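Local coordinates for protein geranyltranstransferase (PDB 3TS7) that probably makes farnesyl diphosphate, a fifteen-carbon isoprenoid precursor, as a magnesium-dependent trans-prenyltransferase of the FPP/GGPP synthase family, at residues Leu56-Ala60 against Leu72-Ala76; Ala60-Thr64 against Glu286-Leu290; Arg213-Tyr217 against Ala275-Ala281. All blocks are in the same frame, centred on the assembly; numbering follows the deposited sequence.

Contact 1: Leu56-Ala60 against Leu72-Ala76; sequences LLTYA and LDGPA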
loop_
_atom_site.group_PDB
_atom_site.type_symbol
_atom_site.label_atom_id
_atom_site.label_comp_id
_atom_site.label_asym_id
_atom_site.label_seq_id
_atom_site.Cartn_x
_atom_site.Cartn_y
_atom_site.Cartn_z
ATOM N N LEU B 56 -8.734 -17.451 6.417
ATOM C CA LEU B 56 -9.592 -18.648 6.450
ATOM C C LEU B 56 -10.323 -18.791 5.131
ATOM O O LEU B 56 -10.346 -19.876 4.558
ATOM C CB LEU B 56 -10.588 -18.595 7.597
ATOM C CG LEU B 56 -10.045 -18.794 9.009
ATOM C CD1 LEU B 56 -11.133 -18.476 10.029
ATOM C CD2 LEU B 56 -9.501 -20.185 9.198
ATOM N N LEU B 57 -10.881 -17.688 4.630
ATOM C CA LEU B 57 -11.478 -17.684 3.298
ATOM C C LEU B 57 -10.488 -18.092 2.213
ATOM O O LEU B 57 -10.843 -18.852 1.333
ATOM C CB LEU B 57 -12.066 -16.317 2.964
ATOM C CG LEU B 57 -13.367 -16.028 3.712
ATOM C CD1 LEU B 57 -13.694 -14.550 3.593
ATOM C CD2 LEU B 57 -14.488 -16.900 3.149
ATOM N N THR B 58 -9.250 -17.587 2.267
ATOM C CA THR B 58 -8.240 -17.999 1.284
ATOM C C THR B 58 -7.942 -19.513 1.384
ATOM O O THR B 58 -7.998 -20.225 0.378
ATOM C CB THR B 58 -6.938 -17.172 1.421
ATOM O OG1 THR B 58 -7.256 -15.778 1.258
ATOM C CG2 THR B 58 -5.945 -17.570 0.337
ATOM N N TYR B 59 -7.646 -19.985 2.589
ATOM C CA TYR B 59 -7.319 -21.395 2.781
ATOM C C TYR B 59 -8.520 -22.298 2.456
ATOM O O TYR B 59 -8.369 -23.307 1.781
ATOM C CB TYR B 59 -6.819 -21.654 4.203
ATOM C CG TYR B 59 -5.416 -21.125 4.519
ATOM C CD1 TYR B 59 -4.309 -21.465 3.728
ATOM C CD2 TYR B 59 -5.205 -20.323 5.639
ATOM C CE1 TYR B 59 -3.021 -20.988 4.046
ATOM C CE2 TYR B 59 -3.943 -19.848 5.962
ATOM C CZ TYR B 59 -2.858 -20.188 5.166
ATOM O OH TYR B 59 -1.629 -19.691 5.529
ATOM N N ALA B 60 -9.716 -21.912 2.898
ATOM C CA ALA B 60 -10.908 -22.740 2.647
ATOM C C ALA B 60 -11.264 -22.803 1.182
ATOM O O ALA B 60 -11.641 -23.858 0.691
ATOM C CB ALA B 60 -12.109 -22.250 3.474
ATOM N N LEU B 72 -0.808 -20.963 -0.934
ATOM C CA LEU B 72 -1.810 -20.049 -0.385
ATOM C C LEU B 72 -1.330 -19.255 0.809
ATOM O O LEU B 72 -1.948 -18.260 1.131
ATOM C CB LEU B 72 -3.099 -20.803 -0.005
ATOM C CG LEU B 72 -3.822 -21.581 -1.112
ATOM C CD1 LEU B 72 -4.894 -22.442 -0.493
ATOM C CD2 LEU B 72 -4.403 -20.688 -2.198
ATOM N N ASP B 73 -0.233 -19.682 1.449
ATOM C CA ASP B 73 0.345 -18.948 2.563
ATOM C C ASP B 73 0.621 -17.473 2.237
ATOM O O ASP B 73 0.219 -16.604 2.990
ATOM C CB ASP B 73 1.629 -19.617 3.076
ATOM C CG ASP B 73 1.370 -20.958 3.749
ATOM O OD1 ASP B 73 0.379 -21.099 4.491
ATOM O OD2 ASP B 73 2.175 -21.878 3.548
ATOM N N GLY B 74 1.293 -17.223 1.116
ATOM C CA GLY B 74 1.608 -15.879 0.646
ATOM C C GLY B 74 0.382 -15.006 0.438
ATOM O O GLY B 74 0.272 -13.959 1.077
ATOM N N PRO B 75 -0.565 -15.447 -0.422
ATOM C CA PRO B 75 -1.802 -14.668 -0.599
ATOM C C PRO B 75 -2.611 -14.485 0.683
ATOM O O PRO B 75 -3.170 -13.412 0.875
ATOM C CB PRO B 75 -2.563 -15.478 -1.641
ATOM C CG PRO B 75 -1.503 -16.079 -2.445
ATOM C CD PRO B 75 -0.490 -16.517 -1.433
ATOM N N ALA B 76 -2.625 -15.480 1.577
ATOM C CA ALA B 76 -3.351 -15.355 2.852
ATOM C C ALA B 76 -2.735 -14.284 3.746
ATOM O O ALA B 76 -3.459 -13.488 4.337
ATOM C CB ALA B 76 -3.451 -16.690 3.595
#

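Contact 2: Ala60-Thr64 against Glu286-Leu290; sequences ATGQT and EADLL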
loop_
_atom_site.group_PDB
_atom_site.type_symbol
_atom_site.label_atom_id
_atom_site.label_comp_id
_atom_site.label_asym_id
_atom_site.label_seq_id
_atom_site.Cartn_x
_atom_site.Cartn_y
_atom_site.Cartn_z
ATOM N N ALA B 60 -9.716 -21.912 2.898
ATOM C CA ALA B 60 -10.908 -22.740 2.647
ATOM C C ALA B 60 -11.264 -22.803 1.182
ATOM O O ALA B 60 -11.641 -23.858 0.691
ATOM C CB ALA B 60 -12.109 -22.250 3.474
ATOM N N THR B 61 -11.142 -21.678 0.479
ATOM C CA THR B 61 -11.378 -21.654 -0.962
ATOM C C THR B 61 -10.366 -22.542 -1.693
ATOM O O THR B 61 -10.735 -23.304 -2.574
ATOM C CB THR B 61 -11.296 -20.213 -1.522
ATOM O OG1 THR B 61 -12.297 -19.410 -0.884
ATOM C CG2 THR B 61 -11.501 -20.182 -3.023
ATOM N N GLY B 62 -9.095 -22.455 -1.305
ATOM C CA GLY B 62 -8.048 -23.259 -1.945
ATOM C C GLY B 62 -8.271 -24.756 -1.813
ATOM O O GLY B 62 -8.114 -25.505 -2.783
ATOM N N GLN B 63 -8.643 -25.181 -0.611
ATOM C CA GLN B 63 -8.952 -26.584 -0.329
ATOM C C GLN B 63 -10.132 -27.066 -1.171
ATOM O O GLN B 63 -10.143 -28.210 -1.632
ATOM C CB GLN B 63 -9.228 -26.791 1.167
ATOM C CG GLN B 63 -9.219 -28.235 1.590
ATOM C CD GLN B 63 -9.550 -28.410 3.034
ATOM O OE1 GLN B 63 -8.761 -28.066 3.916
ATOM N NE2 GLN B 63 -10.719 -28.963 3.299
ATOM N N THR B 64 -11.088 -26.169 -1.411
ATOM C CA THR B 64 -12.296 -26.490 -2.165
ATOM C C THR B 64 -12.002 -26.762 -3.630
ATOM O O THR B 64 -12.543 -27.698 -4.212
ATOM C CB THR B 64 -13.373 -25.375 -1.979
ATOM O OG1 THR B 64 -13.793 -25.372 -0.609
ATOM C CG2 THR B 64 -14.598 -25.589 -2.872
ATOM N N GLU B 286 -16.695 -31.336 -1.337
ATOM C CA GLU B 286 -15.446 -30.523 -1.162
ATOM C C GLU B 286 -15.760 -29.085 -0.762
ATOM O O GLU B 286 -14.891 -28.377 -0.236
ATOM C CB GLU B 286 -14.549 -30.414 -2.417
ATOM C CG GLU B 286 -14.771 -31.313 -3.629
ATOM C CD GLU B 286 -16.100 -31.090 -4.331
ATOM O OE1 GLU B 286 -16.282 -30.160 -5.159
ATOM O OE2 GLU B 286 -16.976 -31.905 -4.040
ATOM N N ALA B 287 -16.987 -28.640 -1.045
ATOM C CA ALA B 287 -17.431 -27.317 -0.642
ATOM C C ALA B 287 -18.191 -27.283 0.687
ATOM O O ALA B 287 -18.699 -26.235 1.075
ATOM C CB ALA B 287 -18.247 -26.653 -1.767
ATOM N N ASP B 288 -18.282 -28.421 1.381
ATOM C CA ASP B 288 -18.923 -28.461 2.704
ATOM C C ASP B 288 -18.258 -27.523 3.693
ATOM O O ASP B 288 -18.928 -26.938 4.554
ATOM C CB ASP B 288 -18.947 -29.871 3.300
ATOM C CG ASP B 288 -19.974 -30.756 2.636
ATOM O OD1 ASP B 288 -20.770 -30.222 1.823
ATOM O OD2 ASP B 288 -19.977 -31.975 2.912
ATOM N N LEU B 289 -16.937 -27.399 3.568
ATOM C CA LEU B 289 -16.177 -26.471 4.365
ATOM C C LEU B 289 -16.678 -25.034 4.192
ATOM O O LEU B 289 -16.872 -24.332 5.186
ATOM C CB LEU B 289 -14.689 -26.560 4.005
ATOM C CG LEU B 289 -13.758 -25.851 4.988
ATOM C CD1 LEU B 289 -13.784 -26.521 6.358
ATOM C CD2 LEU B 289 -12.322 -25.863 4.414
ATOM N N LEU B 290 -16.909 -24.623 2.948
ATOM C CA LEU B 290 -17.435 -23.269 2.674
ATOM C C LEU B 290 -18.885 -23.086 3.147
ATOM O O LEU B 290 -19.271 -21.998 3.590
ATOM C CB LEU B 290 -17.309 -22.927 1.196
ATOM C CG LEU B 290 -15.856 -22.754 0.703
ATOM C CD1 LEU B 290 -15.863 -22.494 -0.771
ATOM C CD2 LEU B 290 -15.157 -21.610 1.452
#

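Contact 3: Arg213-Tyr217 against Ala275-Ala281; sequences RLDHY and AALESLA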
loop_
_atom_site.group_PDB
_atom_site.type_symbol
_atom_site.label_atom_id
_atom_site.label_comp_id
_atom_site.label_asym_id
_atom_site.label_seq_id
_atom_site.Cartn_x
_atom_site.Cartn_y
_atom_site.Cartn_z
ATOM N N ARG B 213 -18.840 -17.910 -9.317
ATOM C CA ARG B 213 -19.650 -18.467 -8.219
ATOM C C ARG B 213 -19.031 -18.213 -6.865
ATOM O O ARG B 213 -19.715 -17.853 -5.908
ATOM C CB ARG B 213 -19.864 -19.974 -8.385
ATOM C CG ARG B 213 -20.806 -20.363 -9.500
ATOM C CD ARG B 213 -20.939 -21.899 -9.549
ATOM N NE ARG B 213 -21.958 -22.319 -10.507
ATOM C CZ ARG B 213 -23.232 -22.558 -10.202
ATOM N NH1 ARG B 213 -24.080 -22.928 -11.155
ATOM N NH2 ARG B 213 -23.663 -22.429 -8.950
ATOM N N LEU B 214 -17.723 -18.394 -6.776
ATOM C CA LEU B 214 -17.059 -18.239 -5.499
ATOM C C LEU B 214 -16.969 -16.765 -5.114
ATOM O O LEU B 214 -17.036 -16.428 -3.928
ATOM C CB LEU B 214 -15.668 -18.889 -5.524
ATOM C CG LEU B 214 -15.679 -20.419 -5.458
ATOM C CD1 LEU B 214 -14.342 -20.999 -5.949
ATOM C CD2 LEU B 214 -15.980 -20.868 -4.048
ATOM N N ASP B 215 -16.776 -15.916 -6.106
ATOM C CA ASP B 215 -16.933 -14.460 -5.908
ATOM C C ASP B 215 -18.330 -14.071 -5.400
ATOM O O ASP B 215 -18.453 -13.297 -4.432
ATOM C CB ASP B 215 -16.620 -13.690 -7.186
ATOM C CG ASP B 215 -16.681 -12.192 -6.961
ATOM O OD1 ASP B 215 -15.893 -11.665 -6.134
ATOM O OD2 ASP B 215 -17.541 -11.555 -7.569
ATOM N N HIS B 216 -19.377 -14.622 -6.022
ATOM C CA HIS B 216 -20.757 -14.402 -5.504
ATOM C C HIS B 216 -20.954 -14.930 -4.095
ATOM O O HIS B 216 -21.585 -14.262 -3.270
ATOM C CB HIS B 216 -21.835 -14.945 -6.464
ATOM C CG HIS B 216 -23.177 -14.308 -6.258
ATOM N ND1 HIS B 216 -23.402 -12.964 -6.476
ATOM C CD2 HIS B 216 -24.354 -14.818 -5.824
ATOM C CE1 HIS B 216 -24.660 -12.677 -6.192
ATOM N NE2 HIS B 216 -25.261 -13.784 -5.799
ATOM N N TYR B 217 -20.381 -16.102 -3.785
ATOM C CA TYR B 217 -20.361 -16.610 -2.406
ATOM C C TYR B 217 -19.713 -15.579 -1.475
ATOM O O TYR B 217 -20.228 -15.278 -0.374
ATOM C CB TYR B 217 -19.601 -17.963 -2.342
ATOM C CG TYR B 217 -19.219 -18.418 -0.966
ATOM C CD1 TYR B 217 -20.096 -19.190 -0.191
ATOM C CD2 TYR B 217 -17.983 -18.087 -0.420
ATOM C CE1 TYR B 217 -19.746 -19.601 1.079
ATOM C CE2 TYR B 217 -17.625 -18.498 0.845
ATOM C CZ TYR B 217 -18.501 -19.264 1.588
ATOM O OH TYR B 217 -18.145 -19.663 2.855
ATOM N N ALA B 275 -28.332 -17.106 -0.877
ATOM C CA ALA B 275 -27.671 -16.883 -2.151
ATOM C C ALA B 275 -26.197 -17.364 -2.090
ATOM O O ALA B 275 -25.700 -17.903 -3.066
ATOM C CB ALA B 275 -27.748 -15.397 -2.546
ATOM N N ALA B 276 -25.547 -17.181 -0.934
ATOM C CA ALA B 276 -24.205 -17.713 -0.669
ATOM C C ALA B 276 -24.136 -19.240 -0.884
ATOM O O ALA B 276 -23.291 -19.738 -1.643
ATOM C CB ALA B 276 -23.774 -17.350 0.753
ATOM N N LEU B 277 -25.051 -19.966 -0.249
ATOM C CA LEU B 277 -25.105 -21.434 -0.355
ATOM C C LEU B 277 -25.448 -21.907 -1.758
ATOM O O LEU B 277 -24.893 -22.914 -2.239
ATOM C CB LEU B 277 -26.099 -22.004 0.656
ATOM C CG LEU B 277 -25.724 -21.851 2.127
ATOM C CD1 LEU B 277 -26.913 -22.199 3.011
ATOM C CD2 LEU B 277 -24.498 -22.717 2.495
ATOM N N GLU B 278 -26.324 -21.171 -2.438
ATOM C CA GLU B 278 -26.697 -21.515 -3.813
ATOM C C GLU B 278 -25.566 -21.301 -4.834
ATOM O O GLU B 278 -25.514 -22.002 -5.836
ATOM C CB GLU B 278 -27.930 -20.740 -4.260
ATOM C CG GLU B 278 -28.598 -21.285 -5.543
ATOM C CD GLU B 278 -28.997 -22.786 -5.472
ATOM O OE1 GLU B 278 -29.028 -23.430 -6.536
ATOM O OE2 GLU B 278 -29.293 -23.330 -4.379
ATOM N N SER B 279 -24.691 -20.321 -4.570
ATOM C CA SER B 279 -23.461 -20.104 -5.332
ATOM C C SER B 279 -22.576 -21.358 -5.364
ATOM O O SER B 279 -21.841 -21.576 -6.309
ATOM C CB SER B 279 -22.620 -18.961 -4.697
ATOM O OG SER B 279 -23.336 -17.735 -4.664
ATOM N N LEU B 280 -22.624 -22.146 -4.305
ATOM C CA LEU B 280 -21.819 -23.357 -4.200
ATOM C C LEU B 280 -22.402 -24.614 -4.888
ATOM O O LEU B 280 -21.805 -25.691 -4.814
ATOM C CB LEU B 280 -21.524 -23.632 -2.727
ATOM C CG LEU B 280 -20.855 -22.488 -1.949
ATOM C CD1 LEU B 280 -20.804 -22.831 -0.482
ATOM C CD2 LEU B 280 -19.453 -22.148 -2.498
ATOM N N ALA B 281 -23.533 -24.470 -5.578
ATOM C CA ALA B 281 -24.167 -25.591 -6.315
ATOM C C ALA B 281 -23.265 -26.238 -7.382
ATOM O O ALA B 281 -23.500 -27.374 -7.817
ATOM C CB ALA B 281 -25.498 -25.120 -6.961
#

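Contact 1: Leu56-Ala60 against Leu72-Ala76
The backbones of helix 53-65 and of the start of helix 73-90 come nearest where the CA atoms of T58 and A76 lie 5.8 Å apart, and Y59 stands opposite L72. A76 touches both T58 and Y59. Its methyl group rests over one face of the Y59 ring, CB 4.2 Å from the ring centroid and displaced toward the rim, a CH-pi contact. The same CB also lies 4.1 Å from CB of T58. The CG2 methyl of T58 is anti to its own backbone N and leans against the first turn of the second helix, while OG1, beside that N (chi1 -58°), is bonded to the carbonyl of S195 in helix 177-201. L72 adds its CB, 4.0 Å from CD1 of Y59, and the side chains of Y59 and L72 run alongside each other, pointing opposite ways; CD1 of L72 reaches the carbonyl oxygen of T58. The phenol of Y59 then extends beyond A76 to D73, and its OH donates a hydrogen bond to OD1 at 2.7 Å. The carboxylate is turned 73° from the ring plane and receives the phenol on the anti lone pair of OD1, the one directed away from OD2. R19 of helix 5-27 makes a salt bridge to the same OD1. One oxygen therefore ties together three helices, and the polar end of an otherwise buried tyrosine is satisfied. A cation and a phenol proton on one oxygen, at the first turn of a helix, would probably favour the ionised form of D73.

Contact 2: Ala60-Thr64 against Glu286-Leu290
The carboxamide of Q63 is the flat group that meets the other segment, and it meets a leucine methyl: NE2 lies 3.7 Å from CD2 of L289. The amide chain of Q63 lies roughly perpendicular to the L289 side chain; Q63 gets there with CG anti to its backbone N (chi1 -166°) and an extended chain. The carboxylate of E286 instead bends back, OE1 accepting a bond from the backbone N of G284, and E286 approaches T64 through its CB and carbonyl. Much of the rest is apolar. CB of A60 sits against two methyls at once, CD2 of L289 and CD2 of L290, each 3.7 Å away. The other methyl of L290, CD1, touches the T64 side chain, 3.5 Å from OG1, so L290 spans one helical turn of the 60-64 segment. CG2 of T64 also touches CB of A287. OG1 of T64 lies 3.2 Å from O of E286 and 2.9 Å from O of A60, within bonding range of both with a single proton to give. Cutting L290 back to an alanine takes away the branched end that spans A60 and T64, and would probably open a gap beside them and leave the T64 hydroxyl less closely packed. The contact seats the first turn of helix 288-298 on the C-terminal half of helix 53-65. Helix 5-27 packs alongside, with F12 touching A60, Q63 and L289, while helix 177-201 covers T61 through V196 and A199.

Contact 3: Arg213-Tyr217 against Ala275-Ala281
An antiparallel helix pair of the all-helical isoprenoid synthase fold is joined here, Y217 and R213 of helix 208-237 meeting A276 and S279 at the end of helix 262-279 and L280 just after it. The short axes pass 8.2 Å apart with 160° between their directions. S279 fills the interface: its CB lies 4.0 Å from CB of Y217, and its OG faces the edge of the H216 ring, 3.3 Å from CD2. That hydroxyl donates back to the carbonyl oxygen of A275 at 2.9 Å, tilted 30° from the carbonyl plane and on the face opposite the backbone N of S279, which bonds the same oxygen. R213 runs extended along the S279 carbonyl, and its NH2 makes a weak but straight bond to the oxygen at 3.3 Å; its firmer polar partner is E209, through NE. The Y217 ring is carried to the buried side by a first torsion that sets CG anti to the backbone N (chi1 166°); there the carbonyl oxygen of A276 lies at its edge and CD1 of L280 packs 3.7 Å from CD1 of the ring. L214 completes this patch, its CD2 4.0 Å from CD2 of L280. Helix 288-298 closes the buried side, A294 touching Y217 and the L290 carbonyl taking the bond from the Y217 hydroxyl; helix 177-201 lies behind L214, and no strand takes part.

In the fold
From the N terminus, contact 1 closes first, a short loop that brings the start of helix 73-90 against helix 53-65. Contact 2 leaves the same helix, the two sharing A60, and its closure spans more than two hundred residues to the start of helix 288-298. Contact 3 opens after contact 1 has closed and falls entirely within the span of contact 2, pairing helices 208-237 and 262-279. Contacts 1 and 2 meet where L72 packs on G62. Contacts 2 and 3 meet through L290, which packs on L214 and L280. Together they join the early helices 53-65 and 73-90 to the later helices 208-237, 262-279 and 288-298.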